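Local coordinates for periplasmic binding protein (Pseudomonas aeruginosa, PDB 2R79), which binds heme in the periplasm and probably delivers it to an inner-membrane transporter for bacterial heme uptake, at residues Ser13-Val16 / Val17-Gly20; Arg126-Ala129 / Asp130-Ala133; Val234-Pro237 / Thr238-Val241. All coordinates share one frame; numbering follows the deposited sequence.

Contact 1: Ser13-Val16 / Val17-Gly20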
loop_
_atom_site.group_PDB
_atom_site.type_symbol
_atom_site.label_atom_id
_atom_site.label_comp_id
_atom_site.label_asym_id
_atom_site.label_seq_id
_atom_site.Cartn_x
_atom_site.Cartn_y
_atom_site.Cartn_z
ATOM N N SER A 13 22.244 -16.294 11.780
ATOM C CA SER A 13 20.824 -16.467 12.054
ATOM C C SER A 13 20.081 -16.983 10.829
ATOM O O SER A 13 19.215 -17.852 10.942
ATOM C CB SER A 13 20.205 -15.141 12.506
ATOM O OG SER A 13 20.772 -14.709 13.725
ATOM N N GLU A 14 20.410 -16.436 9.664
ATOM C CA GLU A 14 19.762 -16.873 8.435
ATOM C C GLU A 14 20.033 -18.351 8.209
ATOM O O GLU A 14 19.150 -19.088 7.780
ATOM C CB GLU A 14 20.278 -16.093 7.227
ATOM C CG GLU A 14 19.967 -14.622 7.232
ATOM C CD GLU A 14 20.264 -13.976 5.892
ATOM O OE1 GLU A 14 19.585 -14.327 4.904
ATOM O OE2 GLU A 14 21.180 -13.127 5.825
ATOM N N TRP A 15 21.264 -18.775 8.486
ATOM C CA TRP A 15 21.634 -20.173 8.297
ATOM C C TRP A 15 20.867 -21.096 9.227
ATOM O O TRP A 15 20.389 -22.137 8.795
ATOM C CB TRP A 15 23.142 -20.366 8.474
ATOM C CG TRP A 15 23.897 -20.063 7.227
ATOM C CD1 TRP A 15 24.924 -19.174 7.084
ATOM C CD2 TRP A 15 23.673 -20.629 5.930
ATOM N NE1 TRP A 15 25.349 -19.148 5.776
ATOM C CE2 TRP A 15 24.600 -20.031 5.047
ATOM C CE3 TRP A 15 22.776 -21.583 5.427
ATOM C CZ2 TRP A 15 24.661 -20.357 3.687
ATOM C CZ3 TRP A 15 22.834 -21.909 4.074
ATOM C CH2 TRP A 15 23.772 -21.295 3.220
ATOM N N VAL A 16 20.745 -20.714 10.495
ATOM C CA VAL A 16 20.003 -21.522 11.455
ATOM C C VAL A 16 18.589 -21.726 10.919
ATOM O O VAL A 16 18.076 -22.847 10.894
ATOM C CB VAL A 16 19.929 -20.835 12.839
ATOM C CG1 VAL A 16 18.940 -21.565 13.734
ATOM C CG2 VAL A 16 21.306 -20.828 13.493
ATOM N N VAL A 17 17.961 -20.642 10.480
ATOM C CA VAL A 17 16.617 -20.733 9.933
ATOM C C VAL A 17 16.613 -21.611 8.680
ATOM O O VAL A 17 15.772 -22.499 8.531
ATOM C CB VAL A 17 16.063 -19.340 9.568
ATOM C CG1 VAL A 17 14.787 -19.484 8.760
ATOM C CG2 VAL A 17 15.780 -18.542 10.834
ATOM N N ALA A 18 17.560 -21.355 7.783
ATOM C CA ALA A 18 17.672 -22.106 6.538
ATOM C C ALA A 18 17.778 -23.608 6.770
ATOM O O ALA A 18 17.236 -24.394 6.001
ATOM C CB ALA A 18 18.880 -21.619 5.742
ATOM N N LEU A 19 18.482 -24.001 7.827
ATOM C CA LEU A 19 18.661 -25.416 8.151
ATOM C C LEU A 19 17.479 -25.985 8.941
ATOM O O LEU A 19 17.497 -27.151 9.344
ATOM C CB LEU A 19 19.952 -25.612 8.953
ATOM C CG LEU A 19 21.249 -25.171 8.271
ATOM C CD1 LEU A 19 22.427 -25.337 9.227
ATOM C CD2 LEU A 19 21.454 -25.982 7.007
ATOM N N GLY A 20 16.466 -25.152 9.168
ATOM C CA GLY A 20 15.284 -25.585 9.893
ATOM C C GLY A 20 15.281 -25.339 11.390
ATOM O O GLY A 20 14.411 -25.845 12.095
#
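The six-membered ring of the Trp15 indole meets Ala18 one helical turn on, its CE3 lying 3.9 Å from Ala18 CB in an oblique approach. Beyond this pair the indole also touches Leu97, Leu101 and Leu104 of helix 94-108, Ala117 of helix 111-135, and Pro246. The indole N-H of Trp15 is bonded to the carbonyl of Leu244, which ties the ring to the chain leading into helix 248-259. With chi1 at -84°, Trp15 CG sits beside its own backbone N and anti to the carbonyl carbon, which carries the ring along the helix to Ala18.

Beneath the side chains runs a regular ladder. Val17 N donates to Ser13 O almost straight (170°), and Ala18 N reaches Glu14 O at 2.8 Å. The Trp15 carbonyl accepts from Leu19 N at 2.8 Å, while Leu19 CG packs against the same Trp15 O at 3.2 Å; a weak second bond runs from Leu19 N to Val16 O. Val17 lays CG2 against Ser13 O. The buried Glu14 directs its carboxylate away from this turn, to a salt bridge with Arg247.

Gly20, at positive phi (93°), ends the helix in a Schellman motif, closing the helical part of the beta-alpha-beta unit made by strand 5-7, helix 10-18 and strand 25-28.

Contact 2: Arg126-Ala129 / Asp130-Ala133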
loop_
_atom_site.group_PDB
_atom_site.type_symbol
_atom_site.label_atom_id
_atom_site.label_comp_id
_atom_site.label_asym_id
_atom_site.label_seq_id
_atom_site.Cartn_x
_atom_site.Cartn_y
_atom_site.Cartn_z
ATOM N N ARG A 126 28.926 -21.617 -8.892
ATOM C CA ARG A 126 29.518 -22.111 -10.128
ATOM C C ARG A 126 28.741 -21.562 -11.315
ATOM O O ARG A 126 29.311 -21.196 -12.344
ATOM C CB ARG A 126 29.502 -23.642 -10.164
ATOM C CG ARG A 126 30.373 -24.221 -11.268
ATOM C CD ARG A 126 30.481 -25.733 -11.194
ATOM N NE ARG A 126 29.338 -26.401 -11.803
ATOM C CZ ARG A 126 29.150 -27.714 -11.781
ATOM N NH1 ARG A 126 30.034 -28.497 -11.179
ATOM N NH2 ARG A 126 28.084 -28.245 -12.358
ATOM N N ARG A 127 27.428 -21.495 -11.153
ATOM C CA ARG A 127 26.543 -20.990 -12.185
ATOM C C ARG A 127 26.751 -19.489 -12.386
ATOM O O ARG A 127 26.690 -18.985 -13.516
ATOM C CB ARG A 127 25.102 -21.266 -11.775
ATOM C CG ARG A 127 24.066 -20.838 -12.780
ATOM C CD ARG A 127 22.678 -20.891 -12.154
ATOM N NE ARG A 127 21.662 -20.362 -13.056
ATOM C CZ ARG A 127 20.444 -19.998 -12.677
ATOM N NH1 ARG A 127 20.087 -20.103 -11.402
ATOM N NH2 ARG A 127 19.586 -19.524 -13.573
ATOM N N GLN A 128 26.989 -18.777 -11.285
ATOM C CA GLN A 128 27.207 -17.334 -11.331
ATOM C C GLN A 128 28.516 -17.047 -12.077
ATOM O O GLN A 128 28.576 -16.129 -12.890
ATOM C CB GLN A 128 27.258 -16.769 -9.910
ATOM C CG GLN A 128 27.585 -15.282 -9.792
ATOM C CD GLN A 128 26.547 -14.379 -10.444
ATOM O OE1 GLN A 128 26.747 -13.890 -11.559
ATOM N NE2 GLN A 128 25.431 -14.161 -9.756
ATOM N N ALA A 129 29.541 -17.855 -11.817
ATOM C CA ALA A 129 30.846 -17.701 -12.460
ATOM C C ALA A 129 30.798 -17.984 -13.957
ATOM O O ALA A 129 31.481 -17.330 -14.740
ATOM C CB ALA A 129 31.873 -18.616 -11.797
ATOM N N ASP A 130 30.005 -18.970 -14.355
ATOM C CA ASP A 130 29.870 -19.304 -15.766
ATOM C C ASP A 130 29.139 -18.198 -16.517
ATOM O O ASP A 130 29.469 -17.887 -17.662
ATOM C CB ASP A 130 29.113 -20.626 -15.928
ATOM C CG ASP A 130 29.995 -21.843 -15.682
ATOM O OD1 ASP A 130 31.175 -21.679 -15.296
ATOM O OD2 ASP A 130 29.501 -22.974 -15.879
ATOM N N TRP A 131 28.138 -17.604 -15.871
ATOM C CA TRP A 131 27.367 -16.522 -16.477
ATOM C C TRP A 131 28.305 -15.333 -16.696
ATOM O O TRP A 131 28.268 -14.668 -17.736
ATOM C CB TRP A 131 26.224 -16.125 -15.545
ATOM C CG TRP A 131 25.361 -15.018 -16.041
ATOM C CD1 TRP A 131 24.207 -15.139 -16.754
ATOM C CD2 TRP A 131 25.567 -13.613 -15.843
ATOM N NE1 TRP A 131 23.678 -13.896 -17.011
ATOM C CE2 TRP A 131 24.493 -12.941 -16.464
ATOM C CE3 TRP A 131 26.556 -12.856 -15.203
ATOM C CZ2 TRP A 131 24.376 -11.549 -16.464
ATOM C CZ3 TRP A 131 26.441 -11.463 -15.203
ATOM C CH2 TRP A 131 25.359 -10.828 -15.830
ATOM N N ILE A 132 29.150 -15.070 -15.709
ATOM C CA ILE A 132 30.099 -13.972 -15.808
ATOM C C ILE A 132 31.098 -14.205 -16.945
ATOM O O ILE A 132 31.391 -13.296 -17.718
ATOM C CB ILE A 132 30.861 -13.772 -14.470
ATOM C CG1 ILE A 132 29.893 -13.241 -13.407
ATOM C CG2 ILE A 132 32.020 -12.804 -14.664
ATOM C CD1 ILE A 132 30.466 -13.165 -12.022
ATOM N N ALA A 133 31.614 -15.426 -17.048
ATOM C CA ALA A 133 32.570 -15.757 -18.098
ATOM C C ALA A 133 31.983 -15.438 -19.467
ATOM O O ALA A 133 32.652 -14.862 -20.326
ATOM C CB ALA A 133 32.945 -17.237 -18.018
#
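Gln128 and Trp131 run side by side in the same direction on the more buried flank of the helix; the amide and indole planes are 84° apart, and Gln128 OE1 stands 3.8 Å from Trp131 CE3 in an oblique approach. Ile132 completes the group: its CG1 lies at the edge of the indole, in the ring plane, and is 3.7 Å from Gln128 OE1. The Gln128 chain leaves with CG anti to the backbone N and then bends at chi2 (63°), bringing the amide back toward the next turn, where OE1 is bonded to Ser256. Ile132 CG1 also packs on the carbonyl Gln128 O at 3.2 Å, the same oxygen that receives Ile132 N.

The other flank is much looser. Arg126, Ala129, Asp130 and Ala133 are exposed, and Asp130 OD2 stays 5.3 Å from Arg126 NE, too far for a salt bridge. On this side the contacts are mainly backbone ones: Asp130 N bonds to Arg126 O and Ala133 N to Ala129 O.

These two turns lie near the C-terminal end of helix 111-135. Their inner side rests on Leu252, Ala253 and Ser256 of helix 248-259, while Ala263, Leu266 and the Lys264 carbonyl, which accepts from Trp131 NE1, border it from the following loop.

Contact 3: Val234-Pro237 / Thr238-Val241. With HEM (protoporphyrin IX containing Fe), chain D.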
loop_
_atom_site.group_PDB
_atom_site.type_symbol
_atom_site.label_atom_id
_atom_site.label_comp_id
_atom_site.label_asym_id
_atom_site.label_seq_id
_atom_site.Cartn_x
_atom_site.Cartn_y
_atom_site.Cartn_z
ATOM N N VAL A 234 22.667 0.670 -4.122
ATOM C CA VAL A 234 22.475 0.515 -2.688
ATOM C C VAL A 234 22.256 -0.940 -2.346
ATOM O O VAL A 234 21.327 -1.576 -2.839
ATOM C CB VAL A 234 21.294 1.366 -2.202
ATOM C CG1 VAL A 234 21.142 1.246 -0.691
ATOM C CG2 VAL A 234 21.539 2.822 -2.591
ATOM N N LEU A 235 23.136 -1.465 -1.503
ATOM C CA LEU A 235 23.079 -2.858 -1.102
ATOM C C LEU A 235 22.614 -3.024 0.339
ATOM O O LEU A 235 22.933 -2.208 1.207
ATOM C CB LEU A 235 24.464 -3.501 -1.244
ATOM C CG LEU A 235 24.518 -5.021 -1.079
ATOM C CD1 LEU A 235 23.924 -5.672 -2.317
ATOM C CD2 LEU A 235 25.948 -5.479 -0.885
ATOM N N ASP A 236 21.867 -4.097 0.576
ATOM C CA ASP A 236 21.373 -4.426 1.905
ATOM C C ASP A 236 22.596 -4.695 2.780
ATOM O O ASP A 236 23.313 -5.667 2.571
ATOM C CB ASP A 236 20.498 -5.676 1.827
ATOM C CG ASP A 236 19.932 -6.084 3.170
ATOM O OD1 ASP A 236 20.261 -5.434 4.191
ATOM O OD2 ASP A 236 19.155 -7.066 3.197
ATOM N N PRO A 237 22.847 -3.836 3.773
ATOM C CA PRO A 237 24.007 -4.015 4.658
ATOM C C PRO A 237 24.089 -5.341 5.421
ATOM O O PRO A 237 25.195 -5.815 5.704
ATOM C CB PRO A 237 23.922 -2.807 5.595
ATOM C CG PRO A 237 22.444 -2.545 5.666
ATOM C CD PRO A 237 22.010 -2.708 4.218
ATOM N N THR A 238 22.939 -5.936 5.750
ATOM C CA THR A 238 22.930 -7.200 6.490
ATOM C C THR A 238 23.578 -8.328 5.682
ATOM O O THR A 238 23.974 -9.358 6.233
ATOM C CB THR A 238 21.492 -7.614 6.915
ATOM O OG1 THR A 238 20.642 -7.699 5.764
ATOM C CG2 THR A 238 20.912 -6.590 7.872
ATOM N N LEU A 239 23.702 -8.127 4.375
ATOM C CA LEU A 239 24.332 -9.128 3.526
ATOM C C LEU A 239 25.823 -9.267 3.838
ATOM O O LEU A 239 26.455 -10.236 3.421
ATOM C CB LEU A 239 24.164 -8.757 2.047
ATOM C CG LEU A 239 22.795 -9.049 1.436
ATOM C CD1 LEU A 239 22.750 -8.568 -0.015
ATOM C CD2 LEU A 239 22.525 -10.554 1.519
ATOM N N LEU A 240 26.372 -8.306 4.582
ATOM C CA LEU A 240 27.799 -8.292 4.919
ATOM C C LEU A 240 28.151 -8.565 6.391
ATOM O O LEU A 240 29.310 -8.450 6.792
ATOM C CB LEU A 240 28.394 -6.940 4.507
ATOM C CG LEU A 240 28.151 -6.510 3.058
ATOM C CD1 LEU A 240 28.683 -5.095 2.837
ATOM C CD2 LEU A 240 28.826 -7.494 2.111
ATOM N N VAL A 241 27.161 -8.921 7.197
ATOM C CA VAL A 241 27.408 -9.190 8.611
ATOM C C VAL A 241 27.326 -10.679 8.943
ATOM O O VAL A 241 26.487 -11.400 8.400
ATOM C CB VAL A 241 26.389 -8.448 9.503
ATOM C CG1 VAL A 241 26.752 -8.640 10.967
ATOM C CG2 VAL A 241 26.356 -6.969 9.142
HETATM C CHA HEM D . 29.519 0.159 15.121
HETATM C CHB HEM D . 24.915 -1.062 13.880
HETATM C CHC HEM D . 26.596 -3.238 9.879
HETATM C CHD HEM D . 31.172 -2.119 11.131
HETATM C C1A HEM D . 28.104 0.021 15.151
HETATM C C2A HEM D . 27.201 0.598 16.138
HETATM C C3A HEM D . 25.930 0.223 15.796
HETATM C C4A HEM D . 26.027 -0.548 14.582
HETATM C CMA HEM D . 24.641 0.510 16.570
HETATM C CAA HEM D . 27.537 1.482 17.340
HETATM C CBA HEM D . 27.616 2.971 17.011
HETATM C CGA HEM D . 28.825 3.322 16.160
HETATM O O1A HEM D . 29.967 3.215 16.666
HETATM O O2A HEM D . 28.636 3.700 14.981
HETATM C C1B HEM D . 24.969 -1.841 12.719
HETATM C C2B HEM D . 23.814 -2.354 11.997
HETATM C C3B HEM D . 24.285 -2.960 10.858
HETATM C C4B HEM D . 25.731 -2.830 10.902
HETATM C CMB HEM D . 22.348 -2.300 12.463
HETATM C CAB HEM D . 23.553 -3.621 9.871
HETATM C CBB HEM D . 22.397 -3.160 9.326
HETATM C C1C HEM D . 27.995 -3.129 9.886
HETATM C C2C HEM D . 28.850 -3.533 8.790
HETATM C C3C HEM D . 30.123 -3.180 9.097
HETATM C C4C HEM D . 30.065 -2.633 10.444
HETATM C CMC HEM D . 28.421 -4.253 7.520
HETATM C CAC HEM D . 31.194 -3.151 8.204
HETATM C CBC HEM D . 32.176 -4.085 8.169
HETATM C C1D HEM D . 31.117 -1.438 12.344
HETATM C C2D HEM D . 32.277 -0.854 12.969
HETATM C C3D HEM D . 31.846 -0.248 14.097
HETATM C C4D HEM D . 30.388 -0.396 14.151
HETATM C CMD HEM D . 33.721 -0.917 12.476
HETATM C CAD HEM D . 32.813 0.332 15.128
HETATM C CBD HEM D . 32.873 -0.376 16.482
HETATM C CGD HEM D . 33.426 -1.799 16.413
HETATM O O1D HEM D . 33.537 -2.437 17.485
HETATM O O2D HEM D . 33.750 -2.283 15.303
HETATM N NA HEM D . 27.366 -0.710 14.209
HETATM N NB HEM D . 26.156 -2.183 12.071
HETATM N NC HEM D . 28.746 -2.584 10.918
HETATM N ND HEM D . 29.954 -1.172 13.073
HETATM FE FE HEM D . 28.076 -1.814 12.676
#
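From Asp236 the chain leaves strand 232-235 and winds directly into a 3-10 turn, in which Leu239 N bonds to Asp236 O and Leu240 N to Pro237 O. The CG of Asp236 is anti to the backbone N (chi1 -180°), a setting that swings the carboxylate forward to the start of the turn. There Asp236 OD1 accepts twice, from Thr238 OG1 at 2.8 Å and from Thr238 N at 3.1 Å. Both donors come from the same face of the carboxylate, 43° and 56° out of its plane. The bond from Thr238 N to Asp236 OD1 closes an Asx turn, and the Thr238 hydroxyl adds a second, side-chain bond to the same oxygen. Arg247 binds this pair from outside, bridging to Asp236 OD2 and bonding to Thr238 OG1, which should fix the carboxylate's rotation and favour its charged form.

Leu235 and Leu239 cross at about a right angle, their CD1 atoms 3.9 Å apart. The turn also borders the heme, where Pro237 and Val241 form an apolar part of the pocket wall, close to Arg203, which binds the heme, and to Tyr46, the axial ligand of the iron. Pro237 CG comes to 3.7 Å from the vinyl carbon CBB of the heme, and Thr238 CG2 lies 4.0 Å from the same atom. Val241 CG2 meets the heme methyl CMC at 3.8 Å and also touches Pro237 O at 3.8 Å, while Leu240 CB approaches that methyl as well.

Overall arrangement
Contact 3 lies at the heme, whereas contact 1 lies on helix 10-18 and contact 2 on helix 111-135, both farther from it. Contact 1 is the nearer of the two: its centre is about 18 Å from that of contact 3, with nearest atoms about 5 Å apart, and the Glu14 side chain is about 11 Å from the heme. Arg247 joins contacts 1 and 3, pairing with Glu14 in one and with Asp236 and Thr238 in the other. Contact 2 is away from the pocket, its centre about 22 Å from that of contact 3 and about 26 Å from that of contact 1. Helix 111-135 nevertheless connects it to contact 1, because Ala117, earlier on that helix, touches Trp15 and Leu19.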